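Side-chain contact in protein (endonuclease) (Salmonella typhimurium, PDB 1BYR), which is an endonuclease of the PLD-like family, an alpha/beta protein built around a mixed beta sheet: residues A22-K27 against M43-A48. Sequence-based numbering, arbitrary orientation.
Sequences AIDSAK and MKALVA
Ile23 of helix 14-25 packs on Ala45 and Leu46 of helix 40-51, joining two helices over the sheet of this PLD-like fold. Helix 40-51 links the adjacent parallel strands 29-34 and 55-61 in a beta-alpha-beta crossover. The closest CA pair, Ile23 with Leu46 at 6.6 Å, marks a close approach, consistent with the small Ala45 side chain facing Ile23.

The Ile23 side chain forks at CB, which points toward helix 40-51 and faces Ala45 CB at 4.4 Å. The CG2 branch, anti to the backbone N, does most of the touching: this methyl lies 3.5 Å from Ala45 O and 3.9 Å from Ala45 CB, so it rests on backbone as well as side chain. It also meets Leu46 CD2 at 4.1 Å. On the other branch CG1, beside the backbone N with chi1 -65°, meets Leu46 CD2 only loosely, and its tip CD1 stands a loose 4.3 Å from the same methyl. The CB of Leu46 itself points away from helix 14-25; one methyl of its fork, CD2, makes the return toward Ile23. Ile23 also touches Ile98 of strand 97-100, which continues the apolar packing onto the sheet.

No direct hydrogen bond joins the two segments. At the exposed margin Asp24 OD1 nears Ala45 CB, a plain van der Waals approach of a carboxylate oxygen to a methyl. The polar link runs instead through one water, which donates to Asp24 OD1 at 2.8 Å and to Ala45 O at 2.9 Å, the two acceptors subtending about 115° at its oxygen.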
# COMPACT_ATOMS: atom_id res chain seq x y z
N ALA A 22 -1.59 14.44 -6.44
CA ALA A 22 -0.90 14.74 -5.19
C ALA A 22 0.44 15.43 -5.47
O ALA A 22 0.79 16.40 -4.81
CB ALA A 22 -0.68 13.44 -4.39
N ILE A 23 1.18 14.93 -6.45
CA ILE A 23 2.47 15.52 -6.77
C ILE A 23 2.27 16.93 -7.35
O ILE A 23 2.95 17.87 -6.96
CB ILE A 23 3.25 14.63 -7.76
CG1 ILE A 23 3.58 13.31 -7.06
CG2 ILE A 23 4.54 15.34 -8.23
CD1 ILE A 23 3.92 12.18 -8.03
N ASP A 24 1.29 17.05 -8.23
CA ASP A 24 0.96 18.33 -8.86
C ASP A 24 0.48 19.39 -7.87
O ASP A 24 0.52 20.58 -8.15
CB ASP A 24 -0.13 18.13 -9.90
CG ASP A 24 0.39 17.50 -11.18
OD1 ASP A 24 1.63 17.43 -11.37
OD2 ASP A 24 -0.46 17.08 -11.99
N SER A 25 0.02 18.94 -6.71
CA SER A 25 -0.50 19.85 -5.68
C SER A 25 0.56 20.44 -4.77
O SER A 25 0.31 21.43 -4.09
CB SER A 25 -1.53 19.14 -4.81
OG SER A 25 -0.90 18.51 -3.69
N ALA A 26 1.74 19.83 -4.73
CA ALA A 26 2.80 20.29 -3.85
C ALA A 26 3.24 21.73 -4.13
O ALA A 26 3.63 22.08 -5.25
CB ALA A 26 4.00 19.36 -3.94
N LYS A 27 3.19 22.55 -3.08
CA LYS A 27 3.60 23.95 -3.19
C LYS A 27 4.92 24.19 -2.48
O LYS A 27 5.63 25.13 -2.79
CB LYS A 27 2.54 24.87 -2.59
CG LYS A 27 1.12 24.62 -3.08
CD LYS A 27 0.94 25.02 -4.54
CE LYS A 27 -0.54 25.17 -4.90
NZ LYS A 27 -1.37 23.95 -4.60
N MET A 43 7.94 10.44 -12.89
CA MET A 43 9.20 11.18 -12.90
C MET A 43 9.02 12.58 -13.48
O MET A 43 9.52 13.56 -12.93
CB MET A 43 10.26 10.42 -13.71
CG MET A 43 10.42 8.95 -13.28
SD MET A 43 10.68 8.72 -11.49
CE MET A 43 10.03 7.00 -11.29
N LYS A 44 8.29 12.68 -14.59
CA LYS A 44 8.05 13.97 -15.22
C LYS A 44 7.34 14.90 -14.27
O LYS A 44 7.65 16.10 -14.21
CB LYS A 44 7.21 13.81 -16.47
CG LYS A 44 8.00 13.31 -17.66
CD LYS A 44 7.09 13.12 -18.85
CE LYS A 44 7.57 11.97 -19.69
NZ LYS A 44 7.29 12.27 -21.12
N ALA A 45 6.38 14.35 -13.52
CA ALA A 45 5.63 15.14 -12.55
C ALA A 45 6.50 15.61 -11.38
O ALA A 45 6.37 16.74 -10.91
CB ALA A 45 4.43 14.32 -12.02
N LEU A 46 7.40 14.74 -10.90
CA LEU A 46 8.27 15.10 -9.79
C LEU A 46 9.22 16.23 -10.21
O LEU A 46 9.40 17.20 -9.47
CB LEU A 46 9.08 13.88 -9.32
CG LEU A 46 8.25 12.80 -8.60
CD1 LEU A 46 9.01 11.46 -8.62
CD2 LEU A 46 7.96 13.25 -7.17
N VAL A 47 9.80 16.12 -11.40
CA VAL A 47 10.70 17.17 -11.87
C VAL A 47 9.94 18.46 -12.16
O VAL A 47 10.49 19.56 -12.02
CB VAL A 47 11.49 16.71 -13.12
CG1 VAL A 47 12.02 15.29 -12.92
CG2 VAL A 47 10.62 16.79 -14.34
N ALA A 48 8.68 18.36 -12.56
CA ALA A 48 7.90 19.58 -12.79
C ALA A 48 7.68 20.25 -11.44
O ALA A 48 7.62 21.48 -11.35
CB ALA A 48 6.56 19.27 -13.44
O HOH W 1 4.04 18.38 -10.31